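Local coordinates for uncharacterized protein (Bacillus thuringiensis serovar kurstaki, PDB 4XE7) that is a ParM-type bacterial actin, captured here without nucleotide, and as in related proteins probably polymerises into cytoskeletal filaments that segregate plasmid DNA, at residues V75-N80 against H126-F131; K357-T362 against K385-F390. One frame throughout, in Å; residues are numbered along the deposited sequence.

Interaction 1. Residues V75-N80 against H126-F131; sequences VRIISN and HLIPLF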
ATOM      1  N   VAL A  75       6.977 -13.958 -16.081  1.00 27.48           N
ATOM      2  CA  VAL A  75       7.589 -15.012 -15.276  1.00 30.09           C
ATOM      3  C   VAL A  75       7.061 -16.402 -15.560  1.00 32.52           C
ATOM      4  O   VAL A  75       5.944 -16.579 -16.056  1.00 27.26           O
ATOM      5  CB  VAL A  75       7.409 -14.721 -13.772  1.00 25.80           C
ATOM      6  CG1 VAL A  75       8.097 -13.417 -13.418  1.00 25.24           C
ATOM      7  CG2 VAL A  75       5.921 -14.650 -13.416  1.00 20.04           C
ATOM      8  N   ARG A  76       7.896 -17.391 -15.261  1.00 29.21           N
ATOM      9  CA  ARG A  76       7.465 -18.775 -15.202  1.00 25.80           C
ATOM     10  C   ARG A  76       7.463 -19.227 -13.745  1.00 29.74           C
ATOM     11  O   ARG A  76       8.499 -19.187 -13.075  1.00 34.28           O
ATOM     12  CB  ARG A  76       8.383 -19.668 -16.039  1.00 27.27           C
ATOM     13  CG  ARG A  76       8.059 -21.126 -15.934  1.00 31.18           C
ATOM     14  CD  ARG A  76       6.794 -21.449 -16.704  1.00 43.16           C
ATOM     15  NE  ARG A  76       6.428 -22.853 -16.555  1.00 44.79           N
ATOM     16  CZ  ARG A  76       6.948 -23.842 -17.276  1.00 39.26           C
ATOM     17  NH1 ARG A  76       7.858 -23.587 -18.204  1.00 50.89           N
ATOM     18  NH2 ARG A  76       6.557 -25.083 -17.067  1.00 30.75           N
ATOM     19  N   ILE A  77       6.305 -19.648 -13.252  1.00 28.56           N
ATOM     20  CA  ILE A  77       6.185 -20.068 -11.857  1.00 24.37           C
ATOM     21  C   ILE A  77       5.825 -21.545 -11.739  1.00 28.20           C
ATOM     22  O   ILE A  77       4.744 -21.978 -12.157  1.00 30.66           O
ATOM     23  CB  ILE A  77       5.144 -19.235 -11.113  1.00 25.90           C
ATOM     24  CG1 ILE A  77       5.595 -17.775 -11.091  1.00 22.63           C
ATOM     25  CG2 ILE A  77       4.927 -19.780  -9.686  1.00 27.35           C
ATOM     26  CD1 ILE A  77       4.598 -16.810 -10.463  1.00 23.69           C
ATOM     27  N   ILE A  78       6.754 -22.305 -11.168  1.00 31.57           N
ATOM     28  CA  ILE A  78       6.570 -23.726 -10.869  1.00 32.04           C
ATOM     29  C   ILE A  78       6.221 -23.951  -9.401  1.00 36.48           C
ATOM     30  O   ILE A  78       7.068 -23.780  -8.528  1.00 40.88           O
ATOM     31  CB  ILE A  78       7.843 -24.529 -11.191  1.00 37.36           C
ATOM     32  CG1 ILE A  78       8.399 -24.116 -12.556  1.00 34.05           C
ATOM     33  CG2 ILE A  78       7.570 -26.031 -11.120  1.00 38.00           C
ATOM     34  CD1 ILE A  78       7.470 -24.416 -13.689  1.00 34.86           C
ATOM     35  N   SER A  79       4.982 -24.349  -9.137  1.00 32.08           N
ATOM     36  CA  SER A  79       4.492 -24.500  -7.777  1.00 31.38           C
ATOM     37  C   SER A  79       3.329 -25.487  -7.720  1.00 31.62           C
ATOM     38  O   SER A  79       2.461 -25.470  -8.590  1.00 32.44           O
ATOM     39  CB  SER A  79       4.055 -23.129  -7.221  1.00 34.22           C
ATOM     40  OG  SER A  79       3.334 -23.248  -6.001  1.00 27.90           O
ATOM     41  N   ASN A  80       3.296 -26.328  -6.688  1.00 27.50           N
ATOM     42  CA  ASN A  80       2.145 -27.217  -6.479  1.00 30.95           C
ATOM     43  C   ASN A  80       0.925 -26.491  -5.904  1.00 28.59           C
ATOM     44  O   ASN A  80      -0.161 -27.065  -5.829  1.00 27.57           O
ATOM     45  CB  ASN A  80       2.530 -28.394  -5.579  1.00 31.12           C
ATOM     46  CG  ASN A  80       3.569 -29.291  -6.221  1.00 40.67           C
ATOM     47  OD1 ASN A  80       3.606 -29.450  -7.447  1.00 38.35           O
ATOM     48  ND2 ASN A  80       4.422 -29.879  -5.398  1.00 53.80           N
ATOM     49  N   HIS A 126      -4.284 -14.782  -7.309  1.00 26.41           N
ATOM     50  CA  HIS A 126      -3.671 -14.218  -6.115  1.00 28.48           C
ATOM     51  C   HIS A 126      -2.333 -14.859  -5.795  1.00 28.00           C
ATOM     52  O   HIS A 126      -1.454 -14.196  -5.262  1.00 19.32           O
ATOM     53  CB  HIS A 126      -4.646 -14.335  -4.931  1.00 21.94           C
ATOM     54  CG  HIS A 126      -5.915 -13.569  -5.150  1.00 22.95           C
ATOM     55  ND1 HIS A 126      -5.993 -12.202  -4.984  1.00 37.47           N
ATOM     56  CD2 HIS A 126      -7.131 -13.963  -5.590  1.00 29.80           C
ATOM     57  CE1 HIS A 126      -7.212 -11.794  -5.287  1.00 34.69           C
ATOM     58  NE2 HIS A 126      -7.921 -12.839  -5.663  1.00 28.01           N
ATOM     59  N   LEU A 127      -2.160 -16.137  -6.139  1.00 25.62           N
ATOM     60  CA  LEU A 127      -0.875 -16.795  -5.889  1.00 25.64           C
ATOM     61  C   LEU A 127       0.238 -16.278  -6.797  1.00 18.39           C
ATOM     62  O   LEU A 127       1.380 -16.060  -6.348  1.00 23.03           O
ATOM     63  CB  LEU A 127      -0.995 -18.306  -6.057  1.00 24.54           C
ATOM     64  CG  LEU A 127      -1.821 -19.009  -4.981  1.00 32.40           C
ATOM     65  CD1 LEU A 127      -2.039 -20.471  -5.356  1.00 28.87           C
ATOM     66  CD2 LEU A 127      -1.158 -18.883  -3.616  1.00 28.77           C
ATOM     67  N   ILE A 128      -0.080 -16.070  -8.068  1.00 20.17           N
ATOM     68  CA  ILE A 128       0.946 -15.643  -9.014  1.00 24.04           C
ATOM     69  C   ILE A 128       1.549 -14.279  -8.611  1.00 25.53           C
ATOM     70  O   ILE A 128       2.768 -14.152  -8.544  1.00 19.73           O
ATOM     71  CB  ILE A 128       0.406 -15.642 -10.451  1.00 27.31           C
ATOM     72  CG1 ILE A 128       0.267 -17.101 -10.932  1.00 27.82           C
ATOM     73  CG2 ILE A 128       1.335 -14.848 -11.365  1.00 24.12           C
ATOM     74  CD1 ILE A 128      -0.431 -17.304 -12.275  1.00 27.37           C
ATOM     75  N   PRO A 129       0.715 -13.271  -8.292  1.00 20.86           N
ATOM     76  CA  PRO A 129       1.334 -12.031  -7.811  1.00 20.71           C
ATOM     77  C   PRO A 129       2.034 -12.178  -6.461  1.00 21.23           C
ATOM     78  O   PRO A 129       3.049 -11.516  -6.243  1.00 17.88           O
ATOM     79  CB  PRO A 129       0.152 -11.067  -7.704  1.00 21.34           C
ATOM     80  CG  PRO A 129      -0.828 -11.602  -8.727  1.00 23.58           C
ATOM     81  CD  PRO A 129      -0.717 -13.083  -8.571  1.00 19.31           C
ATOM     82  N   LEU A 130       1.525 -13.029  -5.584  1.00 17.07           N
ATOM     83  CA  LEU A 130       2.187 -13.245  -4.294  1.00 20.89           C
ATOM     84  C   LEU A 130       3.585 -13.833  -4.491  1.00 24.21           C
ATOM     85  O   LEU A 130       4.563 -13.301  -3.969  1.00 21.64           O
ATOM     86  CB  LEU A 130       1.336 -14.158  -3.397  1.00 21.65           C
ATOM     87  CG  LEU A 130       2.036 -14.830  -2.212  1.00 21.37           C
ATOM     88  CD1 LEU A 130       2.260 -13.832  -1.054  1.00 20.05           C
ATOM     89  CD2 LEU A 130       1.271 -16.036  -1.720  1.00 26.16           C
ATOM     90  N   PHE A 131       3.685 -14.927  -5.245  1.00 21.98           N
ATOM     91  CA  PHE A 131       4.985 -15.568  -5.467  1.00 23.63           C
ATOM     92  C   PHE A 131       5.923 -14.640  -6.213  1.00 23.67           C
ATOM     93  O   PHE A 131       7.124 -14.605  -5.946  1.00 24.76           O
ATOM     94  CB  PHE A 131       4.835 -16.879  -6.245  1.00 20.43           C
ATOM     95  CG  PHE A 131       4.210 -17.981  -5.445  1.00 25.97           C
ATOM     96  CD1 PHE A 131       4.441 -18.083  -4.087  1.00 30.87           C
ATOM     97  CD2 PHE A 131       3.390 -18.917  -6.051  1.00 30.76           C
ATOM     98  CE1 PHE A 131       3.862 -19.111  -3.342  1.00 38.65           C
ATOM     99  CE2 PHE A 131       2.809 -19.941  -5.315  1.00 33.04           C
ATOM    100  CZ  PHE A 131       3.043 -20.041  -3.966  1.00 35.08           C
TER

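Interaction 2. Residues K357-T362 against K385-F390; sequences KFWFKT and KEQDGF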
ATOM      1  N   LYS A 357     -17.694  12.205  16.121  1.00 27.78           N
ATOM      2  CA  LYS A 357     -18.936  11.452  16.245  1.00 36.38           C
ATOM      3  C   LYS A 357     -18.680   9.925  16.367  1.00 16.26           C
ATOM      4  O   LYS A 357     -19.314   9.243  17.173  1.00 20.68           O
ATOM      5  CB  LYS A 357     -19.841  11.781  15.054  1.00 31.31           C
ATOM      6  CG  LYS A 357     -21.089  10.951  14.940  1.00 41.61           C
ATOM      7  CD  LYS A 357     -21.978  11.446  13.799  1.00 43.11           C
ATOM      8  CE  LYS A 357     -22.380  12.899  13.993  1.00 35.45           C
ATOM      9  NZ  LYS A 357     -23.588  13.008  14.859  1.00 42.38           N
ATOM     10  N   PHE A 358     -17.746   9.400  15.582  1.00 19.67           N
ATOM     11  CA  PHE A 358     -17.450   7.981  15.627  1.00 15.51           C
ATOM     12  C   PHE A 358     -16.820   7.621  16.963  1.00 19.68           C
ATOM     13  O   PHE A 358     -17.024   6.533  17.468  1.00 19.02           O
ATOM     14  CB  PHE A 358     -16.513   7.553  14.494  1.00 15.11           C
ATOM     15  CG  PHE A 358     -16.428   6.058  14.314  1.00 17.74           C
ATOM     16  CD1 PHE A 358     -17.562   5.328  13.996  1.00 20.15           C
ATOM     17  CD2 PHE A 358     -15.218   5.380  14.452  1.00 16.04           C
ATOM     18  CE1 PHE A 358     -17.498   3.953  13.808  1.00 16.82           C
ATOM     19  CE2 PHE A 358     -15.147   3.997  14.254  1.00 20.82           C
ATOM     20  CZ  PHE A 358     -16.293   3.286  13.939  1.00 15.16           C
ATOM     21  N   TRP A 359     -16.009   8.533  17.492  1.00 18.94           N
ATOM     22  CA  TRP A 359     -15.382   8.320  18.778  1.00 19.57           C
ATOM     23  C   TRP A 359     -16.447   8.159  19.868  1.00 19.60           C
ATOM     24  O   TRP A 359     -16.341   7.261  20.698  1.00 17.81           O
ATOM     25  CB  TRP A 359     -14.444   9.478  19.097  1.00 16.29           C
ATOM     26  CG  TRP A 359     -13.334   9.179  20.051  1.00 22.90           C
ATOM     27  CD1 TRP A 359     -13.177   8.070  20.841  1.00 18.45           C
ATOM     28  CD2 TRP A 359     -12.201  10.008  20.294  1.00 20.96           C
ATOM     29  NE1 TRP A 359     -12.018   8.177  21.578  1.00 25.43           N
ATOM     30  CE2 TRP A 359     -11.399   9.364  21.259  1.00 20.48           C
ATOM     31  CE3 TRP A 359     -11.787  11.249  19.791  1.00 22.37           C
ATOM     32  CZ2 TRP A 359     -10.197   9.905  21.722  1.00 26.36           C
ATOM     33  CZ3 TRP A 359     -10.600  11.803  20.267  1.00 28.07           C
ATOM     34  CH2 TRP A 359      -9.818  11.124  21.217  1.00 28.46           C
ATOM     35  N   PHE A 360     -17.482   9.005  19.852  1.00 16.49           N
ATOM     36  CA  PHE A 360     -18.516   8.920  20.869  1.00 17.00           C
ATOM     37  C   PHE A 360     -19.421   7.713  20.626  1.00 23.20           C
ATOM     38  O   PHE A 360     -19.882   7.091  21.571  1.00 25.87           O
ATOM     39  CB  PHE A 360     -19.366  10.187  20.923  1.00 17.19           C
ATOM     40  CG  PHE A 360     -18.633  11.377  21.440  1.00 18.89           C
ATOM     41  CD1 PHE A 360     -18.196  11.412  22.753  1.00 22.42           C
ATOM     42  CD2 PHE A 360     -18.343  12.446  20.597  1.00 17.36           C
ATOM     43  CE1 PHE A 360     -17.501  12.501  23.227  1.00 29.66           C
ATOM     44  CE2 PHE A 360     -17.656  13.530  21.052  1.00 19.61           C
ATOM     45  CZ  PHE A 360     -17.233  13.566  22.380  1.00 17.89           C
ATOM     46  N   LYS A 361     -19.676   7.380  19.369  1.00 19.62           N
ATOM     47  CA  LYS A 361     -20.529   6.216  19.097  1.00 22.92           C
ATOM     48  C   LYS A 361     -19.890   4.904  19.558  1.00 24.20           C
ATOM     49  O   LYS A 361     -20.575   4.009  20.057  1.00 26.88           O
ATOM     50  CB  LYS A 361     -20.878   6.155  17.614  1.00 25.42           C
ATOM     51  CG  LYS A 361     -21.961   7.166  17.246  1.00 32.46           C
ATOM     52  CD  LYS A 361     -22.495   6.935  15.842  1.00 36.49           C
ATOM     53  CE  LYS A 361     -23.682   7.842  15.554  1.00 40.39           C
ATOM     54  NZ  LYS A 361     -24.221   7.566  14.191  1.00 41.51           N
ATOM     55  N   THR A 362     -18.573   4.807  19.432  1.00 22.02           N
ATOM     56  CA  THR A 362     -17.858   3.598  19.829  1.00 27.45           C
ATOM     57  C   THR A 362     -17.314   3.644  21.264  1.00 31.95           C
ATOM     58  O   THR A 362     -17.083   2.607  21.884  1.00 19.73           O
ATOM     59  CB  THR A 362     -16.662   3.334  18.896  1.00 20.86           C
ATOM     60  OG1 THR A 362     -15.734   4.420  19.014  1.00 17.95           O
ATOM     61  CG2 THR A 362     -17.124   3.194  17.433  1.00 23.31           C
ATOM     62  N   LYS A 385      -4.718  15.874  17.917  1.00 21.48           N
ATOM     63  CA  LYS A 385      -3.771  15.229  18.828  1.00 26.42           C
ATOM     64  C   LYS A 385      -3.890  15.753  20.254  1.00 28.08           C
ATOM     65  O   LYS A 385      -3.424  15.108  21.189  1.00 25.46           O
ATOM     66  CB  LYS A 385      -2.328  15.409  18.343  1.00 34.42           C
ATOM     67  CG  LYS A 385      -1.977  14.585  17.121  1.00 40.28           C
ATOM     68  CD  LYS A 385      -0.521  14.164  17.140  1.00 40.16           C
ATOM     69  CE  LYS A 385       0.345  15.124  16.381  1.00 35.72           C
ATOM     70  NZ  LYS A 385       1.739  14.586  16.282  1.00 35.80           N
ATOM     71  N   GLU A 386      -4.521  16.912  20.423  1.00 26.65           N
ATOM     72  CA  GLU A 386      -4.767  17.443  21.760  1.00 36.17           C
ATOM     73  C   GLU A 386      -5.796  16.601  22.509  1.00 42.58           C
ATOM     74  O   GLU A 386      -5.812  16.581  23.735  1.00 46.04           O
ATOM     75  CB  GLU A 386      -5.227  18.901  21.697  1.00 42.54           C
ATOM     76  CG  GLU A 386      -4.092  19.899  21.711  1.00 55.28           C
ATOM     77  CD  GLU A 386      -3.273  19.837  22.997  1.00 70.73           C
ATOM     78  OE1 GLU A 386      -2.316  19.031  23.067  1.00 71.51           O
ATOM     79  OE2 GLU A 386      -3.590  20.597  23.940  1.00 79.76           O
ATOM     80  N   GLN A 387      -6.657  15.914  21.771  1.00 34.37           N
ATOM     81  CA  GLN A 387      -7.589  14.977  22.387  1.00 35.33           C
ATOM     82  C   GLN A 387      -6.809  13.769  22.895  1.00 37.40           C
ATOM     83  O   GLN A 387      -6.077  13.152  22.130  1.00 29.46           O
ATOM     84  CB  GLN A 387      -8.651  14.538  21.377  1.00 27.86           C
ATOM     85  CG  GLN A 387      -9.361  15.681  20.664  1.00 27.84           C
ATOM     86  CD  GLN A 387     -10.118  16.563  21.633  1.00 42.60           C
ATOM     87  OE1 GLN A 387     -10.600  16.088  22.665  1.00 44.13           O
ATOM     88  NE2 GLN A 387     -10.213  17.853  21.321  1.00 44.27           N
ATOM     89  N   ASP A 388      -6.937  13.413  24.170  1.00 42.71           N
ATOM     90  CA  ASP A 388      -6.202  12.243  24.640  1.00 42.95           C
ATOM     91  C   ASP A 388      -6.853  10.964  24.086  1.00 32.19           C
ATOM     92  O   ASP A 388      -8.075  10.794  24.105  1.00 25.78           O
ATOM     93  CB  ASP A 388      -6.113  12.206  26.169  1.00 53.66           C
ATOM     94  CG  ASP A 388      -7.454  12.034  26.827  1.00 69.68           C
ATOM     95  OD1 ASP A 388      -8.396  12.758  26.444  1.00 75.86           O
ATOM     96  OD2 ASP A 388      -7.565  11.170  27.726  1.00 75.13           O
ATOM     97  N   GLY A 389      -6.028  10.076  23.554  1.00 29.57           N
ATOM     98  CA  GLY A 389      -6.549   8.883  22.916  1.00 25.52           C
ATOM     99  C   GLY A 389      -6.578   9.004  21.395  1.00 24.54           C
ATOM    100  O   GLY A 389      -6.742   7.991  20.711  1.00 21.52           O
ATOM    101  N   PHE A 390      -6.416  10.222  20.869  1.00 27.86           N
ATOM    102  CA  PHE A 390      -6.357  10.424  19.415  1.00 24.57           C
ATOM    103  C   PHE A 390      -4.949  10.217  18.880  1.00 30.80           C
ATOM    104  O   PHE A 390      -3.989  10.835  19.349  1.00 30.59           O
ATOM    105  CB  PHE A 390      -6.845  11.817  19.015  1.00 19.25           C
ATOM    106  CG  PHE A 390      -6.913  12.026  17.525  1.00 26.51           C
ATOM    107  CD1 PHE A 390      -5.814  12.517  16.820  1.00 28.25           C
ATOM    108  CD2 PHE A 390      -8.075  11.728  16.824  1.00 25.48           C
ATOM    109  CE1 PHE A 390      -5.871  12.698  15.434  1.00 23.70           C
ATOM    110  CE2 PHE A 390      -8.144  11.908  15.445  1.00 19.60           C
ATOM    111  CZ  PHE A 390      -7.038  12.393  14.750  1.00 23.83           C
TER

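Interaction 1. Residues V75-N80 against H126-F131
Helix-on-sheet packing in one of the two sheet-centred halves of the actin-like fold brings Ile77 and Ser79, on strand 73-79, against Ile128 and Phe131 of helix 123-140. The helix runs steeply across the strand: the short axes make an angle of 107° and approach to 9.9 Å, the spacing of a layer filled by side chains. Ile77 does most of the filling, and its two branches part company. Its longer arm ends with CD1 3.9 Å from CG2 of Ile128 and 3.8 Å from the carbonyl O of Ile128, so the methyl meets both the side chain and the backbone of the helix. The shorter branch, CG2, stands anti to the backbone N and lies 4.0 Å from CD2 of Phe131. Two residues further on, Ser79 comes to the same flank of the phenyl ring. Its OG is 3.4 Å from CE2 of Phe131, approaching obliquely, while CB follows at 3.9 Å from the same ring carbon. The hydroxyl is not left to the ring alone, because it is hydrogen-bonded to ND1 of His175 and to the backbone N of Ser81. No hydrogen bond joins the strand segment to the helix segment, and the four touching residues are all buried. The helix is kinked at Pro129, whose N cannot donate to the preceding turn, but Phe131 N still reaches Leu127 O at 2.8 Å. Around this core, His175 from the adjacent strand 173-179 meets the Phe131 ring with planes at about 30°, and Val177 touches Ile77. Ile128 continues the apolar layer beyond strand 73-79, packing on Trp91 and Val93 of strand 90-93 and on Ile42 of strand 33-45.

Interaction 2. Residues K357-T362 against K385-F390
Trp359, near the C-terminal end of helix 337-362, reaches across to a type II beta turn, Gln387 to Phe390, that leads into edge strand 390-391. The six-membered side of the indole is the part that arrives, with CG anti to the backbone N (chi1 -156°) carrying the ring outward from the helix. Its rim meets the turn on two fronts. At CZ3 the CB of Gln387 sits 3.5 Å away, near the plane of the indole; the Gln387 chain bends at chi2, and its amide plane stands almost perpendicular to the indole, at 89°. At CZ2 the carbonyl O of Asp388 approaches to 3.3 Å, again at the ring edge, where the outward C-H bonds would present their weakly positive side to the oxygen. Phe390 meets the indole differently: its CB is 3.8 Å from CH2 of Trp359, while its phenyl ring leads away from the helix segment and touches Val369 of strand 366-370. Gly389, at the third position of the turn with a positive phi of 100°, brings its backbone against CZ2 of Trp359. The polar end of the indole is held apart from this meeting, NE1 being hydrogen-bonded to Ala364 O just beyond the helix. Asn367 of strand 366-370 also touches Trp359 and is joined to Gly389 by a backbone hydrogen bond. The turn itself is closed by Phe390 N donating to Gln387 O at 3.2 Å.

Overall arrangement
The two contacts lie on opposite sides of the chain's centre, 43 Å apart between their centres and about 26 Å between nearest atoms, and they do not touch. They follow one another along the chain, interaction 1 closing before interaction 2 opens. Each belongs to a different sheet: the mixed sheet containing strand 73-79 is covered by helix 123-140, whereas helix 337-362 and the turn before strand 390-391 meet at the border of the sheet containing strands 232-237 and 366-370. Interaction 1 is buried, whereas interaction 2 lies at the surface. The placement of the two contacts in different sheets is consistent with the two-domain architecture of actin-like proteins.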